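Local coordinates for geranyltranstransferase (Campylobacter jejuni, PDB 3NPK), which probably catalyses the condensation of geranyl diphosphate with isopentenyl diphosphate to farnesyl diphosphate, releasing pyrophosphate, at residues A[175-180]-A[199-204]; A[208-213]-A[255-260]. All blocks are in the same frame, centred on the assembly; numbering follows the deposited sequence. Where two conformers were deposited one is given.

Interaction 1. Residues A[175-180]-A[199-204]; sequences TARLIA and QIYKLG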
loop_
_atom_site.group_PDB
_atom_site.type_symbol
_atom_site.label_atom_id
_atom_site.label_comp_id
_atom_site.label_asym_id
_atom_site.label_seq_id
_atom_site.Cartn_x
_atom_site.Cartn_y
_atom_site.Cartn_z
ATOM N N THR A 175 12.135 -10.029 6.418
ATOM C CA THR A 175 12.937 -9.870 5.199
ATOM C C THR A 175 12.871 -11.011 4.208
ATOM O O THR A 175 12.942 -10.773 2.988
ATOM C CB THR A 175 14.404 -9.598 5.501
ATOM O OG1 THR A 175 14.902 -10.639 6.328
ATOM C CG2 THR A 175 14.562 -8.297 6.272
ATOM N N ALA A 176 12.730 -12.248 4.678
ATOM C CA ALA A 176 12.865 -13.356 3.727
ATOM C C ALA A 176 11.683 -13.446 2.767
ATOM O O ALA A 176 11.859 -13.783 1.604
ATOM C CB ALA A 176 13.061 -14.689 4.438
ATOM N N ARG A 177 10.474 -13.157 3.244
ATOM C CA ARG A 177 9.314 -13.329 2.374
ATOM C C ARG A 177 9.337 -12.398 1.166
ATOM O O ARG A 177 8.953 -12.802 0.081
ATOM C CB ARG A 177 7.992 -13.259 3.152
ATOM C CG ARG A 177 7.666 -14.616 3.825
ATOM C CD ARG A 177 6.279 -14.692 4.427
ATOM N NE ARG A 177 6.071 -16.006 5.030
ATOM C CZ ARG A 177 4.905 -16.468 5.469
ATOM N NH1 ARG A 177 3.811 -15.727 5.397
ATOM N NH2 ARG A 177 4.843 -17.692 5.973
ATOM N N LEU A 178 9.808 -11.164 1.338
ATOM C CA LEU A 178 9.882 -10.237 0.208
ATOM C C LEU A 178 10.971 -10.647 -0.802
ATOM O O LEU A 178 10.801 -10.471 -2.014
ATOM C CB LEU A 178 10.093 -8.794 0.688
ATOM C CG LEU A 178 9.907 -7.734 -0.413
ATOM C CD1 LEU A 178 8.512 -7.765 -0.989
ATOM C CD2 LEU A 178 10.228 -6.342 0.109
ATOM N N ILE A 179 12.082 -11.203 -0.309
ATOM C CA ILE A 179 13.123 -11.760 -1.181
ATOM C C ILE A 179 12.585 -12.960 -1.976
ATOM O O ILE A 179 12.759 -13.047 -3.203
ATOM C CB ILE A 179 14.388 -12.132 -0.363
ATOM C CG1 ILE A 179 15.065 -10.845 0.126
ATOM C CG2 ILE A 179 15.358 -12.967 -1.182
ATOM C CD1 ILE A 179 16.065 -11.037 1.235
ATOM N N ALA A 180 11.907 -13.866 -1.286
ATOM C CA ALA A 180 11.239 -14.992 -1.950
ATOM C C ALA A 180 10.210 -14.499 -2.975
ATOM O O ALA A 180 10.085 -15.046 -4.086
ATOM C CB ALA A 180 10.564 -15.894 -0.903
ATOM N N GLN A 199 9.498 -24.026 -5.641
ATOM C CA GLN A 199 10.868 -24.355 -5.236
ATOM C C GLN A 199 11.723 -23.100 -5.161
ATOM O O GLN A 199 12.548 -22.946 -4.256
ATOM C CB GLN A 199 11.496 -25.380 -6.188
ATOM C CG GLN A 199 10.833 -26.740 -6.056
ATOM C CD GLN A 199 11.468 -27.807 -6.918
ATOM O OE1 GLN A 199 11.211 -28.997 -6.725
ATOM N NE2 GLN A 199 12.288 -27.393 -7.882
ATOM N N ILE A 200 11.525 -22.205 -6.121
ATOM C CA ILE A 200 12.322 -20.981 -6.182
ATOM C C ILE A 200 11.928 -20.012 -5.049
ATOM O O ILE A 200 12.787 -19.368 -4.450
ATOM C CB ILE A 200 12.219 -20.373 -7.606
ATOM C CG1 ILE A 200 13.040 -21.219 -8.587
ATOM C CG2 ILE A 200 12.680 -18.945 -7.642
ATOM C CD1 ILE A 200 12.666 -21.012 -10.067
ATOM N N TYR A 201 10.641 -19.938 -4.722
ATOM C CA TYR A 201 10.210 -19.171 -3.551
ATOM C C TYR A 201 10.897 -19.695 -2.285
ATOM O O TYR A 201 11.417 -18.925 -1.478
ATOM C CB TYR A 201 8.694 -19.233 -3.418
ATOM C CG TYR A 201 8.119 -18.437 -2.269
ATOM C CD1 TYR A 201 7.727 -17.111 -2.433
ATOM C CD2 TYR A 201 7.955 -19.017 -1.019
ATOM C CE1 TYR A 201 7.172 -16.390 -1.378
ATOM C CE2 TYR A 201 7.409 -18.305 0.042
ATOM C CZ TYR A 201 7.024 -16.992 -0.143
ATOM O OH TYR A 201 6.479 -16.283 0.898
ATOM N N LYS A 202 10.922 -21.014 -2.123
ATOM C CA LYS A 202 11.563 -21.609 -0.952
ATOM C C LYS A 202 13.060 -21.317 -0.900
ATOM O O LYS A 202 13.623 -21.114 0.178
ATOM C CB LYS A 202 11.299 -23.110 -0.908
ATOM C CG LYS A 202 9.867 -23.435 -0.582
ATOM C CD LYS A 202 9.676 -24.936 -0.481
ATOM C CE LYS A 202 8.295 -25.288 0.059
ATOM N NZ LYS A 202 8.290 -26.608 0.760
ATOM N N LEU A 203 13.708 -21.255 -2.058
ATOM C CA LEU A 203 15.116 -20.863 -2.097
ATOM C C LEU A 203 15.281 -19.420 -1.619
ATOM O O LEU A 203 16.193 -19.117 -0.843
ATOM C CB LEU A 203 15.682 -21.035 -3.504
ATOM C CG LEU A 203 17.060 -20.426 -3.769
ATOM C CD1 LEU A 203 18.138 -21.109 -2.919
ATOM C CD2 LEU A 203 17.417 -20.534 -5.264
ATOM N N GLY A 204 14.389 -18.534 -2.056
ATOM C CA GLY A 204 14.409 -17.162 -1.553
ATOM C C GLY A 204 14.290 -17.076 -0.035
ATOM O O GLY A 204 14.987 -16.283 0.606
#
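A180 and G204 meet backbone to backbone, with A180 CA 3.9 Å from G204 CA. They join helix 164-189 to helix 194-220, an antiparallel helical hairpin in the all-alpha isoprenoid synthase fold. The segment axes approach to 8.0 Å at 143°. A CB on G204 would run into A180 CA, so the missing side chain is what lets the backbones come this close. A180 CB points at the partner helix and sits 3.2 Å from Y201 O. The same methyl lies over one face of the Y201 ring. A180 CB is 3.5 Å from the centroid of the Y201 ring, a CH-pi contact displaced slightly toward CD1 and CE1. Y201 is placed for this by its first torsion, which sets CG opposite the backbone N (chi1 -178°) and sends the ring alongside helix 175-180, under the A180 methyl and on toward R177. R177 passes the phenol obliquely, its guanidinium plane turned 58° from the ring. The aliphatic part of its extended chain does the touching, with R177 CG 3.6 Å from Y201 OH. I179 CG2 rests 3.8 Å from G204 O. No hydrogen bond crosses between the segments.

Further out, I179 also packs on F42, R43 and L46, so this helix backs R43, a residue of the pyrophosphate pocket. Y201 OH is hydrogen-bonded to OD1 of N141 on helix 128-142, which holds the phenol in place.

Interaction 2. Residues A[208-213]-A[255-260]; sequences GLIFQI and NLLNEC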
loop_
_atom_site.group_PDB
_atom_site.type_symbol
_atom_site.label_atom_id
_atom_site.label_comp_id
_atom_site.label_asym_id
_atom_site.label_seq_id
_atom_site.Cartn_x
_atom_site.Cartn_y
_atom_site.Cartn_z
ATOM N N GLY A 208 17.129 -15.453 2.475
ATOM C CA GLY A 208 16.798 -14.426 3.443
ATOM C C GLY A 208 17.312 -14.770 4.831
ATOM O O GLY A 208 17.889 -13.923 5.523
ATOM N N LEU A 209 17.091 -16.014 5.246
ATOM C CA LEU A 209 17.551 -16.495 6.549
ATOM C C LEU A 209 19.073 -16.490 6.631
ATOM O O LEU A 209 19.654 -16.056 7.629
ATOM C CB LEU A 209 17.024 -17.908 6.773
ATOM C CG LEU A 209 17.482 -18.687 8.001
ATOM C CD1 LEU A 209 17.075 -17.951 9.256
ATOM C CD2 LEU A 209 16.860 -20.072 7.944
ATOM N N ILE A 210 19.722 -16.992 5.585
ATOM C CA ILE A 210 21.179 -17.008 5.536
ATOM C C ILE A 210 21.729 -15.601 5.732
ATOM O O ILE A 210 22.679 -15.392 6.489
ATOM C CB ILE A 210 21.685 -17.565 4.191
ATOM C CG1 ILE A 210 21.475 -19.079 4.134
ATOM C CG2 ILE A 210 23.174 -17.237 3.997
ATOM C CD1 ILE A 210 21.638 -19.653 2.747
ATOM N N PHE A 211 21.123 -14.624 5.064
ATOM C CA PHE A 211 21.645 -13.265 5.151
ATOM C C PHE A 211 21.578 -12.742 6.584
ATOM O O PHE A 211 22.501 -12.079 7.052
ATOM C CB PHE A 211 20.880 -12.314 4.230
ATOM C CG PHE A 211 21.031 -12.617 2.769
ATOM C CD1 PHE A 211 22.094 -13.373 2.297
ATOM C CD2 PHE A 211 20.118 -12.118 1.856
ATOM C CE1 PHE A 211 22.230 -13.636 0.944
ATOM C CE2 PHE A 211 20.246 -12.379 0.503
ATOM C CZ PHE A 211 21.309 -13.137 0.047
ATOM N N GLN A 212 20.487 -13.038 7.283
ATOM C CA GLN A 212 20.324 -12.548 8.648
ATOM C C GLN A 212 21.257 -13.242 9.637
ATOM O O GLN A 212 21.804 -12.600 10.544
ATOM C CB GLN A 212 18.864 -12.676 9.089
ATOM C CG GLN A 212 17.939 -11.731 8.349
ATOM C CD GLN A 212 18.397 -10.294 8.456
ATOM O OE1 GLN A 212 18.728 -9.820 9.542
ATOM N NE2 GLN A 212 18.422 -9.590 7.327
ATOM N N ILE A 213 21.444 -14.547 9.476
ATOM C CA ILE A 213 22.391 -15.265 10.326
ATOM C C ILE A 213 23.778 -14.705 10.097
ATOM O O ILE A 213 24.516 -14.455 11.050
ATOM C CB ILE A 213 22.416 -16.776 10.035
ATOM C CG1 ILE A 213 21.041 -17.390 10.280
ATOM C CG2 ILE A 213 23.484 -17.463 10.901
ATOM C CD1 ILE A 213 20.940 -18.840 9.831
ATOM N N ASN A 255 25.750 -24.834 6.707
ATOM C CA ASN A 255 24.816 -25.882 6.292
ATOM C C ASN A 255 23.757 -25.364 5.319
ATOM O O ASN A 255 23.467 -25.996 4.291
ATOM C CB ASN A 255 24.134 -26.523 7.506
ATOM C CG ASN A 255 25.072 -27.419 8.295
ATOM O OD1 ASN A 255 26.123 -27.832 7.800
ATOM N ND2 ASN A 255 24.695 -27.726 9.531
ATOM N N LEU A 256 23.182 -24.215 5.650
ATOM C CA LEU A 256 22.162 -23.603 4.809
ATOM C C LEU A 256 22.707 -23.227 3.439
ATOM O O LEU A 256 22.042 -23.452 2.435
ATOM C CB LEU A 256 21.557 -22.380 5.495
ATOM C CG LEU A 256 20.641 -22.730 6.665
ATOM C CD1 LEU A 256 20.260 -21.480 7.438
ATOM C CD2 LEU A 256 19.398 -23.488 6.195
ATOM N N LEU A 257 23.912 -22.662 3.402
ATOM C CA LEU A 257 24.578 -22.355 2.133
ATOM C C LEU A 257 24.818 -23.601 1.277
ATOM O O LEU A 257 24.636 -23.562 0.060
ATOM C CB LEU A 257 25.897 -21.604 2.363
ATOM C CG LEU A 257 25.744 -20.090 2.551
ATOM C CD1 LEU A 257 27.035 -19.452 3.082
ATOM C CD2 LEU A 257 25.289 -19.425 1.241
ATOM N N ASN A 258 25.226 -24.704 1.900
ATOM C CA ASN A 258 25.399 -25.950 1.151
ATOM C C ASN A 258 24.077 -26.448 0.572
ATOM O O ASN A 258 24.030 -26.947 -0.552
ATOM C CB ASN A 258 26.054 -27.043 2.004
ATOM C CG ASN A 258 26.265 -28.334 1.225
ATOM O OD1 ASN A 258 25.524 -29.302 1.397
ATOM N ND2 ASN A 258 27.262 -28.341 0.341
ATOM N N GLU A 259 23.000 -26.313 1.339
ATOM C CA GLU A 259 21.686 -26.658 0.823
ATOM C C GLU A 259 21.332 -25.758 -0.357
ATOM O O GLU A 259 20.824 -26.220 -1.378
ATOM C CB GLU A 259 20.636 -26.541 1.921
ATOM C CG GLU A 259 20.784 -27.608 2.993
ATOM C CD GLU A 259 19.819 -27.432 4.141
ATOM O OE1 GLU A 259 18.980 -26.507 4.088
ATOM O OE2 GLU A 259 19.905 -28.229 5.099
ATOM N N CYS A 260 21.607 -24.467 -0.220
ATOM C CA CYS A 260 21.332 -23.546 -1.316
ATOM C C CYS A 260 22.133 -23.912 -2.564
ATOM O O CYS A 260 21.619 -23.798 -3.674
ATOM C CB CYS A 260 21.570 -22.085 -0.910
ATOM S SG CYS A 260 20.265 -21.380 0.139
#
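I210 and L256 lie side by side and run in opposite senses, and both side chains leave their backbones in the direction of the partner helix. I210 CG1 lies alongside the start of the leucine, 3.6 Å from L256 CB. The ethyl branch of I210 stands opposite its own carbonyl carbon (chi1 -73°) and carries CD1 into the angle between L256 and L257. The other branch, CG2, turns to L257. The I210 and L257 side chains run askew to one another, and I210 CD1 is 4.0 Å from L257 CD2.

L256 is met from two more directions. L209 and I213 both lie across it, roughly perpendicular, and reach the same methyl. L209 CD2 is 3.7 Å from L256 CD1, and I213 CD1 is 3.6 Å from L256 CD1. This is apolar packing between two antiparallel helices of the all-alpha prenyl synthase fold, and no hydrogen bond spans it. The axes are 10.1 Å apart, at 151°. F211 and Q212 begin the FQxxDD motif, the second aspartate-rich region of this family, which in relatives helps bind the magnesium-bound diphosphate. F211 makes no contact with 255-260; its ring stacks on Y282, a pyrophosphate-pocket residue.

F240 of helix 240-244 covers L209 and I213. E259 forms a salt bridge with K206, a second tie between the same two helices. I210 CD1 also comes 3.4 Å from C260 SG, but C260 was modelled in two conformers and this approach is doubtful. C260 packs on L207 as well.

How the interactions relate
Chain order runs from helix 164-189 through helix 194-220 to helix 246-265. Interaction 1 closes a loop of 18 residues, mostly the end of one helix and the start of the next, around the short connection between them. Interaction 2 opens only after that loop is complete. It closes a longer one of 41 residues, which includes the unmodelled 222-237. The two loops therefore lie in series, neither nested nor crossed. Helix 194-220 serves both, using 199-204 and then 208-213. The contacts also touch directly. A176 CB is 3.9 Å from G208 CA, and L203 CD1 is 3.7 Å from C260 SG in one of its two conformers. Together they tie helix 246-265, through helix 194-220, to the helix next to the pyrophosphate site.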